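Protein pelota homolog (Archaeoglobus fulgidus, PDB 3OBY) probably recognises stalled ribosomes and cleaves the mRNA held in them, and may help to release non-functional ribosomes and clear damaged messages. Local coordinates at residues 22-26 with 314-319; 38-43 with 95-99; 71-75 with 293-297; 134-138 with 190-196; 197-201 with 215-220. One frame throughout, in Å; residues are numbered along the deposited sequence.

Contact 1. Residues 22-26 with 314-319; sequences LDDLW and KVVIMS
L22, D23 and W26 look from the first turns of helix 22-31 onto I317 of strand 314-318, the two short axes passing 7.9 Å apart with N-to-C directions 116° from each other. The backbones come nearest at D23 and I317, where the carboxylate grips main chain of the strand. I317 N donates to D23 OD1 over 2.8 Å, a fairly straight bond (161° at the hydrogen) that meets the carboxylate on its syn side, somewhat out of its plane. Strand 314-318 is an edge strand: the main chain of K314, V316 and M318 pairs with strand 282-288, while I317 turns its N-H outward, so D23 OD1 takes the N-H that a further strand could have bonded. OD2 bridges to R245; K314 NZ, 4.1 Å from D23 OD2, is too far for a second salt bridge. Around the carboxylate the contact is apolar. I317 CD1 reaches W26 CB at 3.6 Å, the side chains crossing nearly at right angles, and W26 CG, set anti to the backbone N (chi1 -175°), brings the root of the ring against the same methyl. I317 CG2 rests on L22 CB at 3.9 Å. The contact joins the N-terminal Sm-fold domain to the C-terminal domain. Helix 301-310 closes one flank, with L305 against both W26 and V315 and D302 bonded to W26 NE1; helix 289-295 adds L292 against I317; helix 236-262 lies under V316 and M318.

Contact 2. Residues 38-43 with 95-99; sequences VFATTK and HTLNI
The imidazole of H95 is met at its edge by residues 42-43: T42 CB lies there in the plane of the ring, and the carbonyl O of K43 stands near that plane, 3.4 Å from H95 CE1. T42 OG1 is 2.9 Å from H95 NE2, a hydrogen bond in which either group could be the donor; T42 and K43 are poorly ordered and T42 is modelled too close to NE2, so the detail of this edge is doubtful. H95 carries CG anti to its backbone N (chi1 -167°), which sends the ring out to T42. Deeper in, L97 does the apolar work. Its two methyls divide the opposite strand between them, CD1 touching V38 CG1 at 3.5 Å and CD2 resting on A40 CB at 3.8 Å. The strands cross at 72° and are not neighbours: strands 63-72 and 79-87 lie between them in the strongly bent sheet of the Sm fold, so side chains meet across its concave interior, where I65 also touches L97 and L105 touches V38 and I99. With an alanine in place of H95, T42 OG1 would probably lose its partner and the chain leaving strand 37-40 would be freer to move. Chemically the contact grades from an oily interior, held by shape, to a polar rim fastened by one uncertain bond, in keeping with the disorder that sets in at residues 42-43.

Contact 3. Residues 71-75 with 293-297; sequences EFHRF and LEERE
R74 and E297 form the salt bridge between the two segments, R74 NH1 to E297 OE1 at 3.1 Å. Its hydrogen bond is weak, and the two side chains are modelled too close together, so its detail is doubtful. The guanidinium and carboxylate planes are 18° apart, and F75 CZ sits over the centre of the R74 guanidinium. A water makes the second polar link, donating to H73 O at 2.7 Å and accepting from R296 NH2 at 2.8 Å. The strongest partner of R296 is D302, whose carboxylate bridges to NE. The R296 guanidinium lies over one face of the F72 ring, their planes 31° apart, with R296 NE 3.4 Å from F72 CD2 and NH1 displaced toward the ring's rim. A bend at chi3 (-72°) turns the arginine's flat end onto the ring. L293 CD2 fills in at the edge of that guanidinium. A leucine in place of R296 would probably leave D302 without its charged mate and H73 O without its water-borne link, and uncover a face of F72. The contact joins the end of strand 63-72, in the Sm-fold domain, to the end of helix 289-295 in the C-terminal domain. It rests on charges, a water and one aromatic face at the surface, and several residues also touch a crystal neighbour; so adjustable a chemistry is consistent with the inter-domain plasticity described for archaeal Pelotas.

Contact 4. Residues 134-138 with 190-196; sequences LTIEE and VAGPGFA
L134 and T135 pair in parallel with V190 and A191, putting strands 131-137 and 187-191 side by side in the mixed sheet of the middle domain; the second strand then runs through a glycine-containing loop into helix 196-207, a beta-loop-alpha unit. Two backbone bonds fix the register: A191 N donates to L134 O at 2.9 Å, and I136 N to A191 O at 2.8 Å. G192 CA comes up to I136 O at 3.4 Å in a CA-H...O contact. A side chain on G192 would collide with that same oxygen, and its backbone angles (phi 146°) would press any CB against the preceding carbonyl oxygen, so only glycine fits comfortably. Past this point the strands part and side chains take over. E137 CG stands between backbone N and carbonyl carbon (chi1 74°), carrying the chain past the proline ring, and its CB touches P193 CG at 3.5 Å. Further out, helices hold the sheet in place: V176 and L180 of helix 172-183 and F200 of helix 196-207 cover L134, on the face it shares with V190. T135 and A191 look to the other face, where V223 and V220 lie; T135 OG1 is fixed there by G224 N and the carbonyl O of V142. The first residue of helix 196-207 closes the loop against the strand, A196 CB resting 3.8 Å from E137 CA and 4.2 Å from I136 CG2.

Contact 5. Residues 197-201 with 215-220; sequences KNDFL and AVVVDV
K197 and L201, one turn apart on helix 196-207, straddle V217 of strand 215-217, the short axes 9.0 Å apart and running nearly antiparallel at 154°. The V217 methyls are shared out: CG1 meets the lysine's aliphatic chain, 3.5 Å from K197 CD, and CG2 faces the leucine, 3.3 Å from L201 CD2. L201 CD1 goes on to A215 CB at 4.1 Å, while N198 OD1 borders V217 CG1 from the side. K197 sets CG between its backbone N and carbonyl carbon (chi1 52°); that torsion, with an extended chain beyond it, carries NZ over V217 to the turn after the strand. The strongest partner of K197 NZ is G192 O, in the loop ahead of the helix; NZ also takes V218 O at 2.9 Å, in the carbonyl plane and on a lone pair, and V220 O weakly at 3.2 Å. The carboxylate of poorly ordered D219, with OD2 4.4 Å from K197 NZ, is too distant for a salt bridge. The helix belongs to a beta-alpha-beta crossover from strand 187-191 to its parallel neighbour 215-217. One buried lysine thus ties both loops at that end of the sheet through carbonyl oxygens, a cluster likely to favour its protonated form.

Contacts 1 and 3 both join the Sm-fold domain to the C-terminal domain, and W26 of one packs on F72 of the other. Contact 1 is the buried part, a single aspartate grip over apolar packing, and contact 3 the surface part, built on charge and water. Contact 2, partly buried, stays within the Sm-fold sheet, which contact 3 reaches through strand 63-72; N98 lies against H73 where they meet. Contact 4, buried, and contact 5, partly buried, sit apart in the middle domain, at least about 21 Å from the others by nearest atoms. They share one sheet, strand 187-191 pairing with 215-217; backbone pairing dominates contact 4, whereas contact 5 is helix-on-strand packing around a lysine.

Contact 1. Residues 22-26 with 314-319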
# COMPACT_ATOMS: atom_id res chain seq x y z
N LEU A 22 -6.01 -2.23 -2.75
CA LEU A 22 -7.14 -3.00 -3.24
C LEU A 22 -6.69 -4.45 -3.45
O LEU A 22 -7.50 -5.38 -3.36
CB LEU A 22 -7.68 -2.38 -4.52
CG LEU A 22 -8.20 -0.94 -4.34
CD1 LEU A 22 -8.81 -0.45 -5.63
CD2 LEU A 22 -9.23 -0.89 -3.22
N ASP A 23 -5.39 -4.65 -3.70
CA ASP A 23 -4.82 -5.99 -3.87
C ASP A 23 -5.05 -6.74 -2.56
O ASP A 23 -5.56 -7.86 -2.52
CB ASP A 23 -3.30 -5.93 -4.11
CG ASP A 23 -2.92 -5.32 -5.45
OD1 ASP A 23 -3.80 -4.77 -6.14
OD2 ASP A 23 -1.73 -5.39 -5.81
N ASP A 24 -4.64 -6.08 -1.47
CA ASP A 24 -4.76 -6.63 -0.13
C ASP A 24 -6.21 -6.97 0.17
O ASP A 24 -6.54 -8.09 0.55
CB ASP A 24 -4.26 -5.61 0.90
CG ASP A 24 -2.75 -5.43 0.90
OD1 ASP A 24 -2.29 -4.42 1.49
OD2 ASP A 24 -2.02 -6.28 0.33
N LEU A 25 -7.08 -5.99 -0.02
CA LEU A 25 -8.51 -6.17 0.23
C LEU A 25 -9.06 -7.34 -0.57
O LEU A 25 -9.85 -8.14 -0.06
CB LEU A 25 -9.26 -4.89 -0.13
CG LEU A 25 -10.62 -4.75 0.54
CD1 LEU A 25 -10.43 -4.77 2.05
CD2 LEU A 25 -11.30 -3.46 0.11
N TRP A 26 -8.62 -7.46 -1.82
CA TRP A 26 -9.06 -8.56 -2.67
C TRP A 26 -8.58 -9.91 -2.12
O TRP A 26 -9.32 -10.89 -2.13
CB TRP A 26 -8.55 -8.36 -4.10
CG TRP A 26 -9.06 -9.37 -5.05
CD1 TRP A 26 -10.25 -9.36 -5.70
CD2 TRP A 26 -8.42 -10.60 -5.42
NE1 TRP A 26 -10.41 -10.50 -6.44
CE2 TRP A 26 -9.29 -11.28 -6.29
CE3 TRP A 26 -7.19 -11.19 -5.09
CZ2 TRP A 26 -8.99 -12.53 -6.84
CZ3 TRP A 26 -6.88 -12.44 -5.63
CH2 TRP A 26 -7.78 -13.09 -6.50
N LYS A 314 1.00 -12.25 -11.43
CA LYS A 314 0.75 -11.26 -10.40
C LYS A 314 -0.47 -10.41 -10.79
O LYS A 314 -0.63 -10.04 -11.96
CB LYS A 314 1.97 -10.35 -10.23
CG LYS A 314 1.84 -9.34 -9.09
CD LYS A 314 2.94 -8.29 -9.14
CE LYS A 314 3.06 -7.51 -7.83
NZ LYS A 314 1.77 -6.93 -7.37
N VAL A 315 -1.31 -10.11 -9.81
CA VAL A 315 -2.48 -9.29 -10.07
C VAL A 315 -2.22 -7.90 -9.50
O VAL A 315 -1.66 -7.76 -8.42
CB VAL A 315 -3.75 -9.86 -9.40
CG1 VAL A 315 -4.96 -8.99 -9.73
CG2 VAL A 315 -3.98 -11.31 -9.84
N VAL A 316 -2.63 -6.87 -10.24
CA VAL A 316 -2.46 -5.49 -9.79
C VAL A 316 -3.78 -4.76 -9.99
O VAL A 316 -4.19 -4.47 -11.12
CB VAL A 316 -1.34 -4.78 -10.59
CG1 VAL A 316 -1.34 -3.30 -10.26
CG2 VAL A 316 0.02 -5.39 -10.27
N ILE A 317 -4.47 -4.47 -8.88
CA ILE A 317 -5.74 -3.77 -8.95
C ILE A 317 -5.54 -2.29 -8.68
O ILE A 317 -5.18 -1.91 -7.57
CB ILE A 317 -6.77 -4.32 -7.93
CG1 ILE A 317 -6.90 -5.83 -8.08
CG2 ILE A 317 -8.13 -3.67 -8.16
CD1 ILE A 317 -7.78 -6.46 -7.03
N MET A 318 -5.78 -1.47 -9.70
CA MET A 318 -5.62 -0.03 -9.58
C MET A 318 -6.97 0.65 -9.39
O MET A 318 -7.96 0.26 -10.00
CB MET A 318 -4.94 0.53 -10.84
CG MET A 318 -3.74 -0.27 -11.33
SD MET A 318 -3.01 0.51 -12.78
CE MET A 318 -1.59 -0.50 -13.04
N SER A 319 -6.99 1.65 -8.53
CA SER A 319 -8.20 2.39 -8.26
C SER A 319 -8.39 3.54 -9.23
O SER A 319 -7.52 4.39 -9.37
CB SER A 319 -8.16 2.96 -6.85
OG SER A 319 -9.17 3.94 -6.68

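Contact 2. Residues 38-43 with 95-99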
# COMPACT_ATOMS: atom_id res chain seq x y z
N VAL A 38 -13.65 -13.09 12.97
CA VAL A 38 -13.07 -11.79 12.63
C VAL A 38 -13.43 -10.71 13.65
O VAL A 38 -14.59 -10.55 14.02
CB VAL A 38 -13.57 -11.34 11.23
CG1 VAL A 38 -12.98 -9.99 10.87
CG2 VAL A 38 -13.21 -12.39 10.19
N PHE A 39 -12.41 -9.98 14.10
CA PHE A 39 -12.58 -8.88 15.05
C PHE A 39 -12.27 -7.57 14.36
O PHE A 39 -11.26 -7.44 13.67
CB PHE A 39 -11.64 -9.04 16.24
CG PHE A 39 -12.18 -9.89 17.34
CD1 PHE A 39 -12.90 -9.31 18.39
CD2 PHE A 39 -11.98 -11.27 17.34
CE1 PHE A 39 -13.39 -10.10 19.43
CE2 PHE A 39 -12.47 -12.07 18.38
CZ PHE A 39 -13.18 -11.48 19.42
N ALA A 40 -13.14 -6.58 14.54
CA ALA A 40 -12.95 -5.26 13.95
C ALA A 40 -13.81 -4.27 14.71
O ALA A 40 -14.79 -4.67 15.33
CB ALA A 40 -13.37 -5.28 12.48
N THR A 41 -13.45 -3.00 14.67
CA THR A 41 -14.26 -1.99 15.36
C THR A 41 -15.42 -1.60 14.43
O THR A 41 -15.26 -1.47 13.21
CB THR A 41 -13.43 -0.76 15.75
OG1 THR A 41 -13.08 -0.00 14.58
CG2 THR A 41 -12.16 -1.21 16.41
N THR A 42 -16.59 -1.42 15.02
CA THR A 42 -17.77 -1.12 14.22
C THR A 42 -18.77 -0.26 14.92
O THR A 42 -18.43 0.31 16.01
CB THR A 42 -18.50 -2.47 13.87
OG1 THR A 42 -19.49 -2.24 12.88
CG2 THR A 42 -19.19 -3.06 15.08
N LYS A 43 -19.94 -0.00 14.35
CA LYS A 43 -20.67 0.52 15.44
C LYS A 43 -22.10 0.07 15.69
O LYS A 43 -22.57 -0.92 15.11
CB LYS A 43 -20.40 2.06 15.84
CG LYS A 43 -19.56 2.95 15.12
CD LYS A 43 -19.73 2.77 13.65
CE LYS A 43 -18.39 2.85 12.93
NZ LYS A 43 -18.05 1.63 12.15
N HIS A 95 -24.03 -9.54 13.39
CA HIS A 95 -23.46 -8.25 13.03
C HIS A 95 -22.64 -8.33 11.74
O HIS A 95 -22.25 -9.41 11.30
CB HIS A 95 -22.57 -7.76 14.18
CG HIS A 95 -22.18 -6.33 14.07
ND1 HIS A 95 -23.09 -5.30 14.21
CD2 HIS A 95 -20.98 -5.75 13.87
CE1 HIS A 95 -22.46 -4.14 14.09
NE2 HIS A 95 -21.18 -4.39 13.88
N THR A 96 -22.38 -7.17 11.15
CA THR A 96 -21.61 -7.10 9.91
C THR A 96 -20.39 -6.19 10.05
O THR A 96 -20.50 -5.06 10.53
CB THR A 96 -22.48 -6.57 8.73
OG1 THR A 96 -23.53 -7.49 8.45
CG2 THR A 96 -21.64 -6.38 7.49
N LEU A 97 -19.24 -6.68 9.62
CA LEU A 97 -18.02 -5.90 9.68
C LEU A 97 -17.69 -5.51 8.23
O LEU A 97 -17.65 -6.36 7.35
CB LEU A 97 -16.88 -6.73 10.29
CG LEU A 97 -17.06 -7.41 11.66
CD1 LEU A 97 -15.96 -8.44 11.89
CD2 LEU A 97 -17.04 -6.37 12.76
N ASN A 98 -17.48 -4.22 7.98
CA ASN A 98 -17.15 -3.75 6.63
C ASN A 98 -15.67 -3.37 6.56
O ASN A 98 -15.25 -2.36 7.12
CB ASN A 98 -18.01 -2.55 6.22
CG ASN A 98 -19.44 -2.94 5.85
OD1 ASN A 98 -19.66 -3.86 5.07
ND2 ASN A 98 -20.40 -2.22 6.41
N ILE A 99 -14.88 -4.19 5.86
CA ILE A 99 -13.45 -3.92 5.73
C ILE A 99 -13.09 -3.05 4.55
O ILE A 99 -13.50 -3.31 3.42
CB ILE A 99 -12.66 -5.23 5.60
CG1 ILE A 99 -13.14 -6.24 6.63
CG2 ILE A 99 -11.17 -4.95 5.76
CD1 ILE A 99 -13.20 -5.69 8.04

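Contact 3. Residues 71-75 with 293-297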
# COMPACT_ATOMS: atom_id res chain seq x y z
N GLU A 71 -18.28 -11.14 1.22
CA GLU A 71 -18.57 -10.68 -0.13
C GLU A 71 -18.18 -9.24 -0.35
O GLU A 71 -18.16 -8.44 0.58
CB GLU A 71 -20.07 -10.84 -0.40
CG GLU A 71 -20.93 -9.85 0.36
CD GLU A 71 -22.38 -10.30 0.49
OE1 GLU A 71 -22.89 -10.93 -0.46
OE2 GLU A 71 -22.99 -10.00 1.53
N PHE A 72 -17.86 -8.91 -1.60
CA PHE A 72 -17.48 -7.56 -1.99
C PHE A 72 -18.74 -6.72 -2.10
O PHE A 72 -19.79 -7.22 -2.46
CB PHE A 72 -16.80 -7.54 -3.36
CG PHE A 72 -15.47 -8.21 -3.40
CD1 PHE A 72 -14.37 -7.65 -2.76
CD2 PHE A 72 -15.31 -9.39 -4.12
CE1 PHE A 72 -13.12 -8.25 -2.84
CE2 PHE A 72 -14.06 -10.00 -4.20
CZ PHE A 72 -12.97 -9.43 -3.56
N HIS A 73 -18.61 -5.43 -1.80
CA HIS A 73 -19.72 -4.50 -1.95
C HIS A 73 -19.89 -4.31 -3.45
O HIS A 73 -18.99 -4.65 -4.22
CB HIS A 73 -19.40 -3.16 -1.29
CG HIS A 73 -19.82 -3.09 0.15
ND1 HIS A 73 -19.55 -4.08 1.06
CD2 HIS A 73 -20.49 -2.13 0.83
CE1 HIS A 73 -20.03 -3.75 2.24
NE2 HIS A 73 -20.61 -2.57 2.13
N ARG A 74 -21.03 -3.77 -3.87
CA ARG A 74 -21.26 -3.57 -5.30
C ARG A 74 -20.95 -2.17 -5.79
O ARG A 74 -20.65 -1.97 -6.97
CB ARG A 74 -22.70 -3.91 -5.66
CG ARG A 74 -22.97 -5.38 -5.81
CD ARG A 74 -24.14 -5.58 -6.77
NE ARG A 74 -25.43 -5.23 -6.19
CZ ARG A 74 -26.46 -4.76 -6.88
NH1 ARG A 74 -26.35 -4.57 -8.19
NH2 ARG A 74 -27.61 -4.50 -6.27
N PHE A 75 -21.01 -1.20 -4.88
CA PHE A 75 -20.80 0.18 -5.28
C PHE A 75 -19.69 0.89 -4.53
O PHE A 75 -19.73 2.10 -4.32
CB PHE A 75 -22.13 0.91 -5.13
CG PHE A 75 -23.28 0.21 -5.81
CD1 PHE A 75 -23.37 0.20 -7.20
CD2 PHE A 75 -24.20 -0.52 -5.07
CE1 PHE A 75 -24.36 -0.53 -7.83
CE2 PHE A 75 -25.20 -1.26 -5.70
CZ PHE A 75 -25.28 -1.27 -7.09
N LEU A 293 -15.91 -4.33 -10.42
CA LEU A 293 -17.27 -4.07 -9.96
C LEU A 293 -18.33 -4.33 -11.02
O LEU A 293 -19.34 -4.97 -10.75
CB LEU A 293 -17.37 -2.64 -9.45
CG LEU A 293 -16.59 -2.35 -8.18
CD1 LEU A 293 -16.86 -0.93 -7.73
CD2 LEU A 293 -17.00 -3.35 -7.09
N GLU A 294 -18.11 -3.83 -12.23
CA GLU A 294 -19.06 -4.01 -13.32
C GLU A 294 -19.12 -5.46 -13.79
O GLU A 294 -20.20 -6.01 -14.02
CB GLU A 294 -18.68 -3.11 -14.50
CG GLU A 294 -18.63 -1.62 -14.17
CD GLU A 294 -20.00 -0.97 -14.20
OE1 GLU A 294 -20.09 0.23 -13.86
OE2 GLU A 294 -20.98 -1.65 -14.57
N GLU A 295 -17.97 -6.09 -13.93
CA GLU A 295 -17.90 -7.46 -14.42
C GLU A 295 -18.39 -8.53 -13.46
O GLU A 295 -18.99 -9.53 -13.89
CB GLU A 295 -16.46 -7.79 -14.84
CG GLU A 295 -15.98 -7.00 -16.05
CD GLU A 295 -16.91 -7.14 -17.25
OE1 GLU A 295 -17.15 -8.29 -17.69
OE2 GLU A 295 -17.39 -6.10 -17.74
N ARG A 296 -18.11 -8.34 -12.17
CA ARG A 296 -18.50 -9.31 -11.16
C ARG A 296 -20.02 -9.53 -11.19
O ARG A 296 -20.53 -10.56 -10.75
CB ARG A 296 -18.03 -8.83 -9.78
CG ARG A 296 -18.02 -9.92 -8.69
CD ARG A 296 -17.43 -9.42 -7.36
NE ARG A 296 -15.98 -9.23 -7.43
CZ ARG A 296 -15.37 -8.05 -7.35
NH1 ARG A 296 -14.05 -7.98 -7.43
NH2 ARG A 296 -16.09 -6.95 -7.20
N GLU A 297 -20.73 -8.55 -11.75
CA GLU A 297 -22.19 -8.62 -11.88
C GLU A 297 -22.60 -9.58 -12.99
O GLU A 297 -23.69 -10.13 -12.96
CB GLU A 297 -22.74 -7.24 -12.22
CG GLU A 297 -22.67 -6.24 -11.10
CD GLU A 297 -23.63 -6.58 -9.98
OE1 GLU A 297 -24.86 -6.44 -10.19
OE2 GLU A 297 -23.16 -7.00 -8.90
O HOH W 1 -18.62 -6.52 -6.19

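Contact 4. Residues 134-138 with 190-196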
# COMPACT_ATOMS: atom_id res chain seq x y z
N LEU A 134 13.55 14.66 9.74
CA LEU A 134 14.37 15.78 10.18
C LEU A 134 13.54 16.90 10.77
O LEU A 134 12.74 17.52 10.07
CB LEU A 134 15.17 16.34 9.00
CG LEU A 134 15.85 17.68 9.30
CD1 LEU A 134 17.13 17.42 10.07
CD2 LEU A 134 16.16 18.41 8.01
N THR A 135 13.74 17.16 12.05
CA THR A 135 13.03 18.24 12.72
C THR A 135 14.04 19.37 12.76
O THR A 135 15.18 19.17 13.16
CB THR A 135 12.61 17.86 14.14
OG1 THR A 135 13.74 17.30 14.83
CG2 THR A 135 11.48 16.85 14.10
N ILE A 136 13.63 20.56 12.34
CA ILE A 136 14.54 21.69 12.31
C ILE A 136 13.89 23.00 12.73
O ILE A 136 12.72 23.26 12.46
CB ILE A 136 15.14 21.88 10.90
CG1 ILE A 136 16.32 22.85 10.94
CG2 ILE A 136 14.07 22.40 9.95
CD1 ILE A 136 17.01 23.03 9.60
N GLU A 137 14.69 23.82 13.40
CA GLU A 137 14.26 25.13 13.88
C GLU A 137 15.54 25.95 13.87
O GLU A 137 16.64 25.39 13.85
CB GLU A 137 13.71 25.02 15.30
CG GLU A 137 14.77 24.80 16.36
CD GLU A 137 14.18 24.44 17.71
OE1 GLU A 137 13.29 25.18 18.19
OE2 GLU A 137 14.61 23.42 18.29
N GLU A 138 15.42 27.27 13.89
CA GLU A 138 16.59 28.15 13.87
C GLU A 138 17.76 27.62 14.68
O GLU A 138 17.64 27.38 15.89
CB GLU A 138 16.23 29.55 14.39
CG GLU A 138 15.59 30.47 13.36
CD GLU A 138 15.62 31.93 13.79
OE1 GLU A 138 15.05 32.25 14.85
OE2 GLU A 138 16.22 32.75 13.07
N VAL A 190 10.47 16.53 6.52
CA VAL A 190 11.05 17.73 7.13
C VAL A 190 9.98 18.46 7.94
O VAL A 190 9.04 19.01 7.38
CB VAL A 190 11.58 18.68 6.05
CG1 VAL A 190 12.27 19.86 6.68
CG2 VAL A 190 12.54 17.93 5.15
N ALA A 191 10.13 18.45 9.26
CA ALA A 191 9.17 19.11 10.14
C ALA A 191 9.88 20.05 11.10
O ALA A 191 11.10 20.06 11.17
CB ALA A 191 8.37 18.08 10.91
N GLY A 192 9.09 20.82 11.85
CA GLY A 192 9.66 21.75 12.81
C GLY A 192 8.83 23.02 12.95
O GLY A 192 7.90 23.25 12.19
N PRO A 193 9.15 23.86 13.95
CA PRO A 193 8.42 25.11 14.18
C PRO A 193 8.83 26.24 13.23
O PRO A 193 10.01 26.40 12.92
CB PRO A 193 8.78 25.44 15.62
CG PRO A 193 10.20 24.96 15.71
CD PRO A 193 10.13 23.62 15.02
N GLY A 194 7.83 26.99 12.77
CA GLY A 194 8.09 28.11 11.92
C GLY A 194 8.42 27.77 10.49
O GLY A 194 7.86 26.86 9.85
N PHE A 195 9.36 28.54 9.98
CA PHE A 195 9.74 28.39 8.59
C PHE A 195 11.11 27.81 8.37
O PHE A 195 11.53 27.69 7.21
CB PHE A 195 9.62 29.72 7.90
CG PHE A 195 8.27 30.33 8.01
CD1 PHE A 195 7.89 31.01 9.16
CD2 PHE A 195 7.38 30.25 6.94
CE1 PHE A 195 6.63 31.60 9.24
CE2 PHE A 195 6.12 30.84 7.02
CZ PHE A 195 5.75 31.52 8.18
N ALA A 196 11.82 27.50 9.42
CA ALA A 196 13.10 26.94 9.13
C ALA A 196 12.99 25.75 8.11
O ALA A 196 13.77 25.62 7.16
CB ALA A 196 13.69 26.54 10.35

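Contact 5. Residues 197-201 with 215-220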
# COMPACT_ATOMS: atom_id res chain seq x y z
N LYS A 197 12.04 24.86 8.38
CA LYS A 197 11.85 23.68 7.56
C LYS A 197 11.60 24.08 6.12
O LYS A 197 12.15 23.50 5.19
CB LYS A 197 10.67 22.85 8.10
CG LYS A 197 9.39 23.65 8.28
CD LYS A 197 8.34 22.82 9.00
CE LYS A 197 7.09 23.64 9.31
NZ LYS A 197 6.12 22.86 10.12
N ASN A 198 10.77 25.10 5.95
CA ASN A 198 10.44 25.60 4.63
C ASN A 198 11.70 26.07 3.89
O ASN A 198 12.04 25.55 2.83
CB ASN A 198 9.42 26.73 4.74
CG ASN A 198 8.15 26.28 5.43
OD1 ASN A 198 7.44 25.40 4.95
ND2 ASN A 198 7.85 26.89 6.58
N ASP A 199 12.39 27.05 4.46
CA ASP A 199 13.59 27.57 3.82
C ASP A 199 14.62 26.47 3.56
O ASP A 199 15.36 26.52 2.58
CB ASP A 199 14.23 28.67 4.67
CG ASP A 199 13.27 29.81 4.97
OD1 ASP A 199 12.37 30.07 4.15
OD2 ASP A 199 13.44 30.45 6.03
N PHE A 200 14.66 25.47 4.44
CA PHE A 200 15.60 24.36 4.28
C PHE A 200 15.29 23.60 2.99
O PHE A 200 16.19 23.32 2.19
CB PHE A 200 15.53 23.41 5.49
CG PHE A 200 16.53 22.30 5.44
CD1 PHE A 200 17.89 22.56 5.55
CD2 PHE A 200 16.12 20.98 5.25
CE1 PHE A 200 18.83 21.52 5.47
CE2 PHE A 200 17.05 19.94 5.16
CZ PHE A 200 18.41 20.21 5.26
N LEU A 201 14.02 23.28 2.78
CA LEU A 201 13.62 22.56 1.58
C LEU A 201 14.03 23.36 0.35
O LEU A 201 14.56 22.79 -0.61
CB LEU A 201 12.10 22.31 1.58
CG LEU A 201 11.48 21.68 0.33
CD1 LEU A 201 12.23 20.43 -0.08
CD2 LEU A 201 10.02 21.36 0.58
N ALA A 215 11.47 14.83 -0.80
CA ALA A 215 11.37 15.42 0.53
C ALA A 215 10.05 16.16 0.67
O ALA A 215 9.59 16.80 -0.28
CB ALA A 215 12.53 16.38 0.74
N VAL A 216 9.44 16.07 1.85
CA VAL A 216 8.18 16.76 2.10
C VAL A 216 8.20 17.48 3.44
O VAL A 216 8.76 16.98 4.41
CB VAL A 216 6.98 15.78 2.11
CG1 VAL A 216 6.94 15.01 0.80
CG2 VAL A 216 7.09 14.83 3.29
N VAL A 217 7.59 18.66 3.48
CA VAL A 217 7.52 19.46 4.70
C VAL A 217 6.15 19.29 5.34
O VAL A 217 5.13 19.59 4.72
CB VAL A 217 7.74 20.95 4.41
CG1 VAL A 217 7.63 21.75 5.70
CG2 VAL A 217 9.10 21.16 3.79
N VAL A 218 6.13 18.81 6.57
CA VAL A 218 4.88 18.59 7.30
C VAL A 218 4.61 19.73 8.29
O VAL A 218 5.53 20.43 8.70
CB VAL A 218 4.92 17.24 8.05
CG1 VAL A 218 3.71 17.09 8.95
CG2 VAL A 218 4.96 16.11 7.04
N ASP A 219 3.35 19.89 8.66
CA ASP A 219 2.93 20.94 9.58
C ASP A 219 3.42 20.77 11.02
O ASP A 219 3.45 21.74 11.78
CB ASP A 219 1.40 21.06 9.58
CG ASP A 219 0.91 22.27 10.35
OD1 ASP A 219 -0.31 22.35 10.62
OD2 ASP A 219 1.74 23.16 10.66
N VAL A 220 3.78 19.55 11.41
CA VAL A 220 4.26 19.29 12.76
C VAL A 220 5.19 20.39 13.28
O VAL A 220 6.08 20.85 12.57
CB VAL A 220 5.02 17.94 12.84
CG1 VAL A 220 5.61 17.74 14.22
CG2 VAL A 220 4.07 16.80 12.51